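Local coordinates for protein possible galactose mutarotase (Streptomyces platensis subsp. rosaceus, PDB 4RNL) that is of unknown function but probably interconverts the alpha and beta anomers of an aldose such as galactose, as aldose 1-epimerases do, at residues Leu34-Leu39 / Gly43-Val48; Arg57-Leu62 / Gly293-Pro298; Trp124-Val129 / Val133-Val138; Val152-Thr157 / Leu163-Cys168; Leu185-Asp190 / Tyr338-Arg343. All blocks are in the same frame, centred on the assembly; numbering follows the deposited sequence.

Along the chain, interactions 1, 3 and 4 follow one another as three beta hairpins, whereas interactions 2 and 5 are long-range contacts whose segments alternate in sequence. Interaction 1 belongs to the five-stranded antiparallel sheet that ends at strand 57-59, where interaction 2 begins. Interactions 3 and 4, with centres 9 Å apart, are neighbouring hairpins of the nine-stranded antiparallel sheet, and strand 332-342 of interaction 5 lies next to strand 162-171 of interaction 4. Tyr156 of interaction 4 and Phe340 of interaction 5 both pack on interaction 1, joining the two sheets of this mutarotase-like all-beta fold. Interactions 2 and 5, about 12 Å apart between centres, meet at Asp190 of interaction 5, which bonds Ser295 of interaction 2.

Interaction 1. Residues Leu34-Leu39 / Gly43-Val48; sequences LRVRVL and GIVQTV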
# COMPACT_ATOMS: atom_id res chain seq x y z
N LEU A 34 -8.69 17.28 1.63
CA LEU A 34 -7.73 16.64 0.75
C LEU A 34 -8.20 16.67 -0.68
O LEU A 34 -9.39 16.83 -0.96
CB LEU A 34 -7.56 15.17 1.13
CG LEU A 34 -7.12 14.76 2.52
CD1 LEU A 34 -6.87 13.27 2.51
CD2 LEU A 34 -5.88 15.51 2.93
N ARG A 35 -7.26 16.50 -1.60
CA ARG A 35 -7.60 16.05 -2.95
C ARG A 35 -6.81 14.77 -3.17
O ARG A 35 -5.59 14.71 -2.93
CB ARG A 35 -7.25 17.11 -4.02
CG ARG A 35 -7.63 16.64 -5.43
CD ARG A 35 -7.68 17.78 -6.44
NE ARG A 35 -6.43 18.52 -6.50
CZ ARG A 35 -6.32 19.76 -6.98
NH1 ARG A 35 -7.40 20.38 -7.44
NH2 ARG A 35 -5.14 20.37 -7.00
N VAL A 36 -7.53 13.73 -3.55
CA VAL A 36 -6.93 12.43 -3.84
C VAL A 36 -7.37 12.03 -5.23
O VAL A 36 -8.54 12.15 -5.57
CB VAL A 36 -7.41 11.37 -2.82
CG1 VAL A 36 -6.87 9.98 -3.20
CG2 VAL A 36 -6.96 11.75 -1.39
N ARG A 37 -6.42 11.57 -6.05
CA ARG A 37 -6.78 11.07 -7.37
C ARG A 37 -6.42 9.60 -7.47
O ARG A 37 -5.34 9.19 -7.06
CB ARG A 37 -6.06 11.87 -8.46
CG ARG A 37 -6.38 13.36 -8.44
CD ARG A 37 -5.78 14.07 -9.64
NE ARG A 37 -6.04 15.51 -9.61
CZ ARG A 37 -5.12 16.43 -9.35
NH1 ARG A 37 -3.87 16.07 -9.12
NH2 ARG A 37 -5.46 17.72 -9.34
N VAL A 38 -7.34 8.81 -8.03
CA VAL A 38 -7.21 7.36 -8.09
C VAL A 38 -7.41 6.89 -9.53
O VAL A 38 -8.35 7.32 -10.21
CB VAL A 38 -8.26 6.66 -7.19
CG1 VAL A 38 -8.12 5.14 -7.28
CG2 VAL A 38 -8.12 7.12 -5.73
N LEU A 39 -6.52 6.01 -9.99
CA LEU A 39 -6.59 5.52 -11.37
C LEU A 39 -7.25 4.16 -11.42
O LEU A 39 -7.07 3.35 -10.51
CB LEU A 39 -5.19 5.40 -11.96
CG LEU A 39 -4.23 6.57 -11.79
CD1 LEU A 39 -2.92 6.22 -12.49
CD2 LEU A 39 -4.82 7.86 -12.36
N GLY A 43 -5.44 0.41 -9.48
CA GLY A 43 -6.02 1.08 -8.33
C GLY A 43 -5.09 2.14 -7.77
O GLY A 43 -5.12 2.45 -6.58
N ILE A 44 -4.28 2.71 -8.65
CA ILE A 44 -3.17 3.56 -8.22
C ILE A 44 -3.64 4.87 -7.61
O ILE A 44 -4.45 5.59 -8.19
CB ILE A 44 -2.22 3.84 -9.40
CG1 ILE A 44 -1.35 2.60 -9.68
CG2 ILE A 44 -1.30 5.02 -9.10
CD1 ILE A 44 -0.78 2.56 -11.10
N VAL A 45 -3.16 5.18 -6.41
CA VAL A 45 -3.36 6.50 -5.85
C VAL A 45 -2.30 7.40 -6.48
O VAL A 45 -1.11 7.35 -6.11
CB VAL A 45 -3.22 6.48 -4.31
CG1 VAL A 45 -3.36 7.88 -3.73
CG2 VAL A 45 -4.27 5.55 -3.70
N GLN A 46 -2.72 8.20 -7.45
CA GLN A 46 -1.79 8.99 -8.24
C GLN A 46 -1.30 10.22 -7.48
O GLN A 46 -0.11 10.56 -7.53
CB GLN A 46 -2.43 9.45 -9.55
CG GLN A 46 -1.41 10.01 -10.52
CD GLN A 46 -1.85 11.33 -11.09
OE1 GLN A 46 -3.00 11.74 -10.92
NE2 GLN A 46 -0.94 12.01 -11.77
N THR A 47 -2.21 10.89 -6.79
CA THR A 47 -1.83 12.05 -5.99
C THR A 47 -2.63 12.15 -4.69
O THR A 47 -3.78 11.72 -4.61
CB THR A 47 -1.98 13.38 -6.77
OG1 THR A 47 -3.27 13.45 -7.36
CG2 THR A 47 -0.91 13.54 -7.85
N VAL A 48 -1.99 12.74 -3.68
CA VAL A 48 -2.60 13.05 -2.40
C VAL A 48 -2.15 14.46 -2.04
O VAL A 48 -0.94 14.73 -1.95
CB VAL A 48 -2.13 12.07 -1.30
CG1 VAL A 48 -2.64 12.52 0.06
CG2 VAL A 48 -2.60 10.64 -1.59
O HOH W 1 -4.41 14.91 -5.52
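A classic beta bulge interrupts the hairpin of strands 35-39 and 45-51, where Gln46 and Thr47 both face Arg37. Arg37 N donates to Thr47 O at 3.0 Å, while Arg37 O accepts from Gln46 N at 2.8 Å. Beyond the bulge the register has slipped by one residue, and Leu39 N donates to Ile44 O at 2.8 Å. Above the bulge the extended chain of Arg37 crosses Thr47: Arg37 CG lies 3.3 Å from Thr47 OG1, and Arg37 NH1 gives that hydroxyl a weak bond at 3.2 Å, the hydroxyl lying oblique to the guanidinium plane. A water on Thr47 OG1 also bonds Arg35 O weakly. In this large all-beta fold, the opposite face of the hairpin looks inward, carrying Val36, Val38, Val45 and Val48. Beta-branched valines suit both the extended backbone and the apolar interior. With CG1 anti to the backbone N (chi1 175°), Val36 places that methyl 4.1 Å from Val45 CG1, while Val38 and Val45 also rest on Tyr156 of strand 150-159. Near the turn, Leu39 CD1 touches Ile44 CG2 at 3.9 Å. The buried Gln46 amide is satisfied at both ends, by Arg24 and by the carbonyl of Phe64.

Interaction 2. Residues Arg57-Leu62 / Gly293-Pro298; sequences RGQLAL and GTSGVP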
# COMPACT_ATOMS: atom_id res chain seq x y z
N ARG A 57 -1.83 23.99 0.39
CA ARG A 57 -1.94 22.65 -0.20
C ARG A 57 -0.63 22.22 -0.88
O ARG A 57 0.04 23.02 -1.52
CB ARG A 57 -3.10 22.63 -1.20
CG ARG A 57 -3.29 21.31 -1.92
CD ARG A 57 -4.62 21.30 -2.69
NE ARG A 57 -5.75 20.89 -1.85
CZ ARG A 57 -6.96 20.59 -2.30
NH1 ARG A 57 -7.22 20.64 -3.60
NH2 ARG A 57 -7.91 20.21 -1.46
N GLY A 58 -0.26 20.95 -0.72
CA GLY A 58 0.91 20.41 -1.39
C GLY A 58 0.73 18.94 -1.72
O GLY A 58 0.03 18.23 -0.99
N GLN A 59 1.35 18.49 -2.81
CA GLN A 59 1.20 17.10 -3.26
C GLN A 59 2.24 16.24 -2.56
O GLN A 59 3.43 16.57 -2.58
CB GLN A 59 1.39 17.02 -4.78
CG GLN A 59 0.69 15.82 -5.44
CD GLN A 59 1.33 14.50 -5.07
OE1 GLN A 59 0.66 13.57 -4.61
NE2 GLN A 59 2.65 14.40 -5.25
N LEU A 60 1.79 15.14 -1.96
CA LEU A 60 2.64 14.37 -1.04
C LEU A 60 3.02 12.98 -1.53
O LEU A 60 3.98 12.39 -1.03
CB LEU A 60 1.93 14.22 0.32
CG LEU A 60 1.27 15.48 0.90
CD1 LEU A 60 0.64 15.16 2.25
CD2 LEU A 60 2.29 16.61 1.06
N ALA A 61 2.28 12.42 -2.48
CA ALA A 61 2.54 11.02 -2.86
C ALA A 61 3.60 10.90 -3.96
O ALA A 61 3.63 11.71 -4.88
CB ALA A 61 1.24 10.34 -3.29
N LEU A 62 4.48 9.90 -3.86
CA LEU A 62 5.39 9.63 -4.96
C LEU A 62 4.56 9.09 -6.12
O LEU A 62 3.72 8.21 -5.94
CB LEU A 62 6.47 8.61 -4.58
CG LEU A 62 7.42 8.97 -3.43
CD1 LEU A 62 8.61 8.03 -3.41
CD2 LEU A 62 7.88 10.43 -3.51
N GLY A 293 9.21 12.72 -10.91
CA GLY A 293 7.90 12.55 -10.30
C GLY A 293 6.92 13.66 -10.64
O GLY A 293 7.23 14.55 -11.43
N THR A 294 5.73 13.61 -10.04
CA THR A 294 4.67 14.53 -10.44
C THR A 294 5.02 15.99 -10.21
O THR A 294 4.63 16.85 -10.98
CB THR A 294 3.32 14.24 -9.76
OG1 THR A 294 3.27 14.86 -8.48
CG2 THR A 294 3.16 12.79 -9.62
N SER A 295 5.78 16.26 -9.16
CA SER A 295 6.18 17.65 -8.90
C SER A 295 7.39 18.09 -9.72
O SER A 295 7.94 19.17 -9.49
CB SER A 295 6.37 17.91 -7.41
OG SER A 295 5.14 17.73 -6.72
N GLY A 296 7.81 17.26 -10.68
CA GLY A 296 8.86 17.64 -11.62
C GLY A 296 10.29 17.48 -11.12
O GLY A 296 11.23 17.98 -11.74
N VAL A 297 10.45 16.77 -10.01
CA VAL A 297 11.75 16.57 -9.39
C VAL A 297 12.09 15.09 -9.47
O VAL A 297 11.24 14.25 -9.17
CB VAL A 297 11.72 17.00 -7.90
CG1 VAL A 297 13.06 16.73 -7.24
CG2 VAL A 297 11.36 18.48 -7.78
N PRO A 298 13.32 14.76 -9.89
CA PRO A 298 13.73 13.34 -9.89
C PRO A 298 13.80 12.76 -8.49
O PRO A 298 14.28 13.43 -7.56
CB PRO A 298 15.12 13.37 -10.54
CG PRO A 298 15.57 14.81 -10.48
CD PRO A 298 14.32 15.64 -10.52
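Gln59 brings the end of its amide up to Thr294, the two side chains crossing at about a right angle, with Gln59 NE2 3.3 Å from Thr294 OG1. The contact joins the edge strand 57-59 of the five-stranded sheet to a type I beta turn, Gly293-Gly296, in the connection between strands 278-282 and 305-310. The glutamine owes its position to its own strand end. Its CG stands anti to the backbone N (chi1 -155°), and a bend at chi2 folds the amide back over Ala61. There Ala61 N donates to Gln59 OE1 at 2.9 Å, coming from above the carbonyl plane, while Gln59 NE2 donates to Ala61 O at 2.9 Å, nearly straight and in the plane of the amide. Two bonds to one residue fix the rotation of the amide, and OE1 also takes the N-H of Val48 on the neighbouring strand. A residue with both a donor and an acceptor is well suited to this place. A leucine here would probably leave Val48 N and both backbone polar atoms of Ala61 without the amide that now serves them. Within the turn Gly296 N donates to Gly293 O at 2.9 Å, and the positive phi of Gly296 suits a residue without a side chain. Asp190 draws the two segments together: it is hydrogen-bonded to Ser295 OG and, weakly, to Gln59 NE2. The exposed Ser295 has its OG 4.3 Å from Gln59 CB.

Interaction 3. Residues Trp124-Val129 / Val133-Val138; sequences WDAREV and VQLHRV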
# COMPACT_ATOMS: atom_id res chain seq x y z
N TRP A 124 -9.14 -2.01 -13.43
CA TRP A 124 -10.32 -2.31 -12.62
C TRP A 124 -11.56 -1.57 -13.11
O TRP A 124 -11.47 -0.45 -13.62
CB TRP A 124 -10.03 -1.93 -11.16
CG TRP A 124 -8.95 -2.77 -10.53
CD1 TRP A 124 -7.63 -2.81 -10.87
CD2 TRP A 124 -9.12 -3.71 -9.46
NE1 TRP A 124 -6.96 -3.72 -10.08
CE2 TRP A 124 -7.86 -4.28 -9.20
CE3 TRP A 124 -10.22 -4.11 -8.69
CZ2 TRP A 124 -7.66 -5.24 -8.21
CZ3 TRP A 124 -10.02 -5.07 -7.70
CH2 TRP A 124 -8.76 -5.62 -7.48
N ASP A 125 -12.73 -2.21 -12.97
CA ASP A 125 -14.00 -1.53 -13.22
C ASP A 125 -14.22 -0.54 -12.09
O ASP A 125 -13.86 -0.83 -10.95
CB ASP A 125 -15.17 -2.52 -13.23
CG ASP A 125 -15.16 -3.44 -14.43
OD1 ASP A 125 -14.52 -3.09 -15.44
OD2 ASP A 125 -15.81 -4.51 -14.36
N ALA A 126 -14.79 0.61 -12.38
CA ALA A 126 -15.00 1.61 -11.35
C ALA A 126 -16.43 2.12 -11.36
O ALA A 126 -17.05 2.25 -12.41
CB ALA A 126 -14.03 2.79 -11.54
N ARG A 127 -16.95 2.45 -10.18
CA ARG A 127 -18.21 3.18 -10.11
C ARG A 127 -18.23 4.13 -8.92
O ARG A 127 -17.58 3.89 -7.90
CB ARG A 127 -19.40 2.23 -10.05
CG ARG A 127 -19.47 1.41 -8.79
CD ARG A 127 -20.72 0.55 -8.75
NE ARG A 127 -20.77 -0.27 -7.53
CZ ARG A 127 -21.48 0.04 -6.45
NH1 ARG A 127 -22.22 1.14 -6.43
NH2 ARG A 127 -21.46 -0.76 -5.39
N GLU A 128 -18.99 5.22 -9.07
CA GLU A 128 -19.08 6.20 -7.99
C GLU A 128 -19.87 5.64 -6.81
O GLU A 128 -20.89 4.96 -7.00
CB GLU A 128 -19.73 7.49 -8.50
CG GLU A 128 -19.76 8.63 -7.48
CD GLU A 128 -20.16 9.95 -8.13
OE1 GLU A 128 -20.38 9.95 -9.35
OE2 GLU A 128 -20.27 10.97 -7.41
N VAL A 129 -19.38 5.89 -5.61
CA VAL A 129 -20.14 5.62 -4.39
C VAL A 129 -20.15 6.91 -3.57
O VAL A 129 -19.46 7.87 -3.91
CB VAL A 129 -19.53 4.46 -3.57
CG1 VAL A 129 -19.61 3.14 -4.34
CG2 VAL A 129 -18.10 4.78 -3.17
N VAL A 133 -14.98 6.32 -4.85
CA VAL A 133 -15.03 5.40 -5.97
C VAL A 133 -14.77 3.96 -5.50
O VAL A 133 -13.92 3.72 -4.62
CB VAL A 133 -14.04 5.81 -7.09
CG1 VAL A 133 -12.59 5.88 -6.54
CG2 VAL A 133 -14.11 4.86 -8.27
N GLN A 134 -15.54 3.02 -6.05
CA GLN A 134 -15.33 1.60 -5.77
C GLN A 134 -14.78 0.90 -7.01
O GLN A 134 -15.39 0.96 -8.08
CB GLN A 134 -16.65 0.95 -5.33
CG GLN A 134 -16.57 -0.54 -5.03
CD GLN A 134 -17.86 -1.08 -4.45
OE1 GLN A 134 -18.71 -1.61 -5.17
NE2 GLN A 134 -18.04 -0.92 -3.14
N LEU A 135 -13.63 0.25 -6.85
CA LEU A 135 -13.04 -0.55 -7.93
C LEU A 135 -13.44 -2.01 -7.75
O LEU A 135 -13.52 -2.51 -6.63
CB LEU A 135 -11.51 -0.43 -7.91
CG LEU A 135 -11.00 1.00 -8.04
CD1 LEU A 135 -9.50 1.00 -8.21
CD2 LEU A 135 -11.66 1.69 -9.20
N HIS A 136 -13.69 -2.69 -8.86
CA HIS A 136 -14.14 -4.08 -8.81
C HIS A 136 -13.49 -4.88 -9.91
O HIS A 136 -13.46 -4.45 -11.05
CB HIS A 136 -15.66 -4.14 -8.97
CG HIS A 136 -16.20 -5.54 -9.06
ND1 HIS A 136 -17.11 -5.93 -10.02
CD2 HIS A 136 -15.95 -6.64 -8.31
CE1 HIS A 136 -17.40 -7.21 -9.86
NE2 HIS A 136 -16.72 -7.66 -8.82
N ARG A 137 -12.98 -6.06 -9.57
CA ARG A 137 -12.42 -6.96 -10.58
C ARG A 137 -12.39 -8.38 -10.05
O ARG A 137 -12.01 -8.60 -8.90
CB ARG A 137 -11.00 -6.53 -10.97
CG ARG A 137 -10.36 -7.39 -12.05
CD ARG A 137 -8.91 -6.96 -12.28
NE ARG A 137 -8.26 -7.76 -13.32
CZ ARG A 137 -7.58 -8.88 -13.08
NH1 ARG A 137 -7.45 -9.33 -11.84
NH2 ARG A 137 -7.02 -9.54 -14.09
N VAL A 138 -12.79 -9.34 -10.88
CA VAL A 138 -12.62 -10.74 -10.52
C VAL A 138 -11.29 -11.22 -11.06
O VAL A 138 -11.01 -11.10 -12.25
CB VAL A 138 -13.72 -11.60 -11.12
CG1 VAL A 138 -13.49 -13.06 -10.74
CG2 VAL A 138 -15.09 -11.12 -10.65
O HOH W 2 -17.92 -4.38 -12.27
O HOH W 3 -18.57 -2.26 -7.65
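Asp125 and His136 form one of two hydrogen-bonded pairs in the antiparallel hairpin of strands 125-129 and 132-139, at the edge of the nine-stranded sheet. Of the four backbone bonds, Asp125 N to His136 O measures 3.0 Å, and Gln134 N to Arg127 O, at 2.9 Å, is almost straight.

Polar side chains share the more exposed face. Gln134 CG stands anti to the backbone N (chi1 179°) and the chain stays extended, carrying the amide out beside Arg127, which runs in the same direction. Arg127 NH2 gives Gln134 OE1 a short but poorly directed, weak bond at 2.9 Å, the guanidinium and amide planes lying 87° apart. One water bridges Arg127 NE and Gln134 OE1, while another joins Asp125 OD2 to His136 ND1. Beyond the hairpin, Gln134 NE2 bonds Thr155 and His136 NE2 bonds Asp151, tying this face to strand 150-159.

Apolar contacts occupy the other face, where a compact alanine fits between larger neighbours: Ala126 CB meets Leu135 CD2 at 3.5 Å and Val133 CG2 at 3.9 Å. Near the hairpin's open end, Trp124 crosses Arg137 at about a right angle. Arg137, whose guanidinium pairs with Glu143, makes a CH-pi contact: its CB lies over one face of the Trp124 six-membered ring, 3.7 Å from the centroid and 24° off the normal.

Interaction 4. Residues Val152-Thr157 / Leu163-Cys168; sequences VRVTYT and LRIVSC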
# COMPACT_ATOMS: atom_id res chain seq x y z
N VAL A 152 -13.10 -9.24 -6.08
CA VAL A 152 -12.49 -8.21 -5.23
C VAL A 152 -13.12 -6.85 -5.43
O VAL A 152 -13.34 -6.42 -6.57
CB VAL A 152 -10.97 -8.06 -5.51
CG1 VAL A 152 -10.34 -7.03 -4.57
CG2 VAL A 152 -10.27 -9.40 -5.39
N ARG A 153 -13.40 -6.16 -4.32
CA ARG A 153 -13.86 -4.77 -4.37
C ARG A 153 -13.01 -3.94 -3.43
O ARG A 153 -12.80 -4.32 -2.28
CB ARG A 153 -15.33 -4.66 -3.95
CG ARG A 153 -16.30 -5.11 -5.01
CD ARG A 153 -17.74 -4.93 -4.59
NE ARG A 153 -18.63 -5.20 -5.71
CZ ARG A 153 -18.96 -6.42 -6.12
NH1 ARG A 153 -18.48 -7.48 -5.49
NH2 ARG A 153 -19.77 -6.57 -7.16
N VAL A 154 -12.53 -2.81 -3.92
CA VAL A 154 -11.72 -1.92 -3.11
C VAL A 154 -12.36 -0.54 -3.19
O VAL A 154 -12.53 0.01 -4.28
CB VAL A 154 -10.27 -1.87 -3.59
CG1 VAL A 154 -9.47 -0.89 -2.75
CG2 VAL A 154 -9.64 -3.26 -3.52
N THR A 155 -12.73 0.01 -2.04
CA THR A 155 -13.50 1.24 -2.02
C THR A 155 -12.67 2.34 -1.40
O THR A 155 -12.20 2.22 -0.27
CB THR A 155 -14.81 1.05 -1.23
OG1 THR A 155 -15.56 -0.04 -1.80
CG2 THR A 155 -15.67 2.32 -1.29
N TYR A 156 -12.50 3.42 -2.15
CA TYR A 156 -11.70 4.56 -1.72
C TYR A 156 -12.67 5.70 -1.43
O TYR A 156 -13.37 6.16 -2.34
CB TYR A 156 -10.76 5.02 -2.85
CG TYR A 156 -9.75 4.02 -3.38
CD1 TYR A 156 -10.15 2.96 -4.19
CD2 TYR A 156 -8.39 4.17 -3.12
CE1 TYR A 156 -9.21 2.05 -4.71
CE2 TYR A 156 -7.44 3.27 -3.63
CZ TYR A 156 -7.87 2.22 -4.41
OH TYR A 156 -6.93 1.34 -4.93
N THR A 157 -12.75 6.16 -0.19
CA THR A 157 -13.62 7.30 0.13
C THR A 157 -12.88 8.37 0.91
O THR A 157 -11.88 8.11 1.58
CB THR A 157 -14.86 6.89 0.91
OG1 THR A 157 -14.47 6.13 2.06
CG2 THR A 157 -15.78 6.03 0.04
N LEU A 163 -8.53 9.78 4.19
CA LEU A 163 -8.78 8.87 3.07
C LEU A 163 -8.97 7.46 3.62
O LEU A 163 -8.09 6.94 4.31
CB LEU A 163 -7.60 8.86 2.11
CG LEU A 163 -7.63 7.79 1.01
CD1 LEU A 163 -8.73 8.11 0.01
CD2 LEU A 163 -6.27 7.69 0.32
N ARG A 164 -10.09 6.83 3.29
CA ARG A 164 -10.37 5.48 3.78
C ARG A 164 -10.33 4.49 2.62
O ARG A 164 -10.92 4.73 1.57
CB ARG A 164 -11.73 5.41 4.48
CG ARG A 164 -12.15 4.00 4.89
CD ARG A 164 -13.55 3.98 5.50
NE ARG A 164 -13.55 4.30 6.93
CZ ARG A 164 -13.87 5.48 7.43
NH1 ARG A 164 -14.23 6.46 6.63
NH2 ARG A 164 -13.83 5.68 8.74
N ILE A 165 -9.62 3.38 2.81
CA ILE A 165 -9.59 2.33 1.78
C ILE A 165 -10.06 1.02 2.39
O ILE A 165 -9.42 0.50 3.31
CB ILE A 165 -8.18 2.13 1.18
CG1 ILE A 165 -7.64 3.44 0.61
CG2 ILE A 165 -8.22 1.10 0.07
CD1 ILE A 165 -6.17 3.36 0.14
N VAL A 166 -11.18 0.49 1.90
CA VAL A 166 -11.71 -0.78 2.42
C VAL A 166 -11.61 -1.80 1.31
O VAL A 166 -12.14 -1.58 0.22
CB VAL A 166 -13.18 -0.63 2.87
CG1 VAL A 166 -13.72 -1.98 3.39
CG2 VAL A 166 -13.29 0.46 3.93
N SER A 167 -10.93 -2.92 1.57
CA SER A 167 -10.78 -3.96 0.56
C SER A 167 -11.60 -5.18 0.98
O SER A 167 -11.50 -5.64 2.11
CB SER A 167 -9.30 -4.34 0.40
OG SER A 167 -8.50 -3.18 0.21
N CYS A 168 -12.44 -5.67 0.07
CA CYS A 168 -13.32 -6.80 0.36
C CYS A 168 -13.12 -7.88 -0.69
O CYS A 168 -12.86 -7.57 -1.86
CB CYS A 168 -14.79 -6.36 0.36
SG CYS A 168 -15.24 -5.23 1.71
O HOH W 4 -14.98 -2.43 -0.54
O HOH W 5 -14.55 7.79 4.30
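Tyr156 and Ile165 stand side by side and point the same way, with Ile165 CG1 3.9 Å from Tyr156 CD2 and Ile165 CD1 4.0 Å from Tyr156 CE2. Ile165 CG2 lies over one face of the ring. With CG2 anti to its backbone N and CG1 beside that nitrogen (chi1 -57°), the isoleucine sends its longer branch along the tyrosine and its methyl to Val154, where Ile165 CG2 meets Val154 CG1 at 3.7 Å. An alanine in place of Ile165 is likely to open a gap between Tyr156 and Val154 and leave the ring less firmly held. These residues form the buried face of an antiparallel hairpin, strands 150-159 and 162-171, the third and fourth across the nine-stranded sheet of this mutarotase-like fold. Six backbone bonds zip it together, among them Cys168 N to Arg153 O at 2.7 Å and Arg164 N to Thr157 O at 2.8 Å. The phenol OH of Tyr156 makes a weak hydrogen bond to Gly43 O, linking the sheet to the hairpin 35-51. On the opposite, more polar face Thr157 and Arg164, whose guanidinium pairs with Glu335, also lie alongside each other, Thr157 OG1 being 3.7 Å from Arg164 CB. A water bonded to Thr155 OG1, a hydroxyl also held by strand 132-139, donates to Val166 O.

Interaction 5. Residues Leu185-Asp190 / Tyr338-Arg343; sequences LNLGGD and YAFSVR
The Phe340 ring receives Leu187 at its edge, in the ring plane, with Leu187 CD2 4.0 Å from Phe340 CE2. Leu185 and Phe340 approach each other head-on from their two segments, Leu185 CD1 meeting Phe340 CZ at 4.1 Å, oblique to the ring. That Leu185 methyl also reaches the Tyr338 ring obliquely, CD1 being 4.4 Å from Tyr338 CD2, and therefore touches two aromatic side chains two residues apart on the same face of the strand. Phe340 has its CG anti to the carbonyl carbon (chi1 -66°), which directs the ring inward, where it also packs on Val48 of the neighbouring hairpin. The contact joins the chain's final strand, 332-342, in the nine-stranded sheet, to the connection following strand 180-185. That connection turns tightly: Asn186 OD1 accepts from Gly188 N at 3.0 Å, in the carbonyl plane, forming an Asx turn. Gly189 N closes a type I beta turn on Asn186 O at 2.9 Å. Asparagine suits the start of such a turn because its short amide can reach the backbone N-H two residues on, and Gly189 adopts angles at which a side chain would strike the preceding carbonyl. The backbone of Leu187 is held by His198, Arg268 and Ser266. Across the contact itself the meeting atoms are all carbon, implying dispersion and burial of apolar surface, with shape fit rather than bond direction setting how the leucines lie.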
# COMPACT_ATOMS: atom_id res chain seq x y z
N LEU A 185 4.74 8.25 0.82
CA LEU A 185 4.46 9.64 1.15
C LEU A 185 5.72 10.41 1.54
O LEU A 185 6.62 9.88 2.19
CB LEU A 185 3.43 9.72 2.29
CG LEU A 185 2.03 9.23 1.95
CD1 LEU A 185 1.21 9.05 3.21
CD2 LEU A 185 1.35 10.20 0.97
N ASN A 186 5.78 11.66 1.10
CA ASN A 186 6.71 12.63 1.67
C ASN A 186 5.84 13.79 2.15
O ASN A 186 5.28 14.53 1.33
CB ASN A 186 7.73 13.10 0.63
CG ASN A 186 8.82 13.98 1.23
OD1 ASN A 186 8.55 14.85 2.07
ND2 ASN A 186 10.06 13.78 0.79
N LEU A 187 5.71 13.93 3.47
CA LEU A 187 4.78 14.91 4.04
C LEU A 187 5.24 16.35 3.81
O LEU A 187 4.48 17.30 4.04
CB LEU A 187 4.55 14.64 5.54
CG LEU A 187 3.96 13.26 5.86
CD1 LEU A 187 3.73 13.07 7.35
CD2 LEU A 187 2.65 13.07 5.08
N GLY A 188 6.48 16.52 3.35
CA GLY A 188 7.00 17.83 2.99
C GLY A 188 6.81 18.13 1.51
O GLY A 188 7.16 19.21 1.03
N GLY A 189 6.23 17.17 0.80
CA GLY A 189 6.04 17.27 -0.65
C GLY A 189 6.93 16.29 -1.39
O GLY A 189 8.08 16.08 -1.00
N ASP A 190 6.41 15.68 -2.46
CA ASP A 190 7.16 14.62 -3.15
C ASP A 190 8.44 15.12 -3.78
O ASP A 190 9.35 14.34 -4.05
CB ASP A 190 6.29 13.92 -4.21
CG ASP A 190 6.01 14.80 -5.40
OD1 ASP A 190 5.34 15.84 -5.22
OD2 ASP A 190 6.44 14.45 -6.53
N TYR A 338 -6.04 6.80 6.20
CA TYR A 338 -4.94 7.75 6.24
C TYR A 338 -5.54 9.08 6.68
O TYR A 338 -6.21 9.74 5.89
CB TYR A 338 -4.35 7.93 4.85
CG TYR A 338 -3.71 6.69 4.25
CD1 TYR A 338 -4.48 5.65 3.75
CD2 TYR A 338 -2.33 6.59 4.15
CE1 TYR A 338 -3.89 4.53 3.19
CE2 TYR A 338 -1.73 5.48 3.58
CZ TYR A 338 -2.52 4.46 3.11
OH TYR A 338 -1.91 3.35 2.55
N ALA A 339 -5.29 9.48 7.93
CA ALA A 339 -5.87 10.72 8.46
C ALA A 339 -4.80 11.81 8.55
O ALA A 339 -3.85 11.69 9.31
CB ALA A 339 -6.51 10.48 9.83
N PHE A 340 -4.98 12.87 7.76
CA PHE A 340 -4.00 13.95 7.71
C PHE A 340 -4.42 15.10 8.61
O PHE A 340 -5.61 15.39 8.75
CB PHE A 340 -3.80 14.44 6.27
CG PHE A 340 -3.17 13.41 5.36
CD1 PHE A 340 -3.96 12.45 4.73
CD2 PHE A 340 -1.79 13.39 5.16
CE1 PHE A 340 -3.38 11.49 3.91
CE2 PHE A 340 -1.21 12.44 4.34
CZ PHE A 340 -2.00 11.48 3.72
N SER A 341 -3.43 15.76 9.21
CA SER A 341 -3.67 16.92 10.06
C SER A 341 -2.38 17.72 10.09
O SER A 341 -1.47 17.44 9.31
CB SER A 341 -4.05 16.48 11.47
OG SER A 341 -3.01 15.72 12.06
N VAL A 342 -2.30 18.69 10.99
CA VAL A 342 -1.06 19.45 11.15
C VAL A 342 -0.72 19.61 12.61
O VAL A 342 -1.60 19.48 13.47
CB VAL A 342 -1.13 20.85 10.49
CG1 VAL A 342 -1.32 20.73 8.98
CG2 VAL A 342 -2.24 21.68 11.11
N ARG A 343 0.55 19.89 12.90
CA ARG A 343 1.01 20.25 14.24
C ARG A 343 1.80 21.55 14.18
O ARG A 343 2.38 21.89 13.14
CB ARG A 343 1.93 19.18 14.82
CG ARG A 343 1.41 17.77 14.81
CD ARG A 343 2.37 16.87 15.59
NE ARG A 343 2.18 15.46 15.29
CZ ARG A 343 3.09 14.52 15.50
NH1 ARG A 343 4.27 14.86 16.01
NH2 ARG A 343 2.84 13.26 15.19
OXT ARG A 343 1.89 22.27 15.17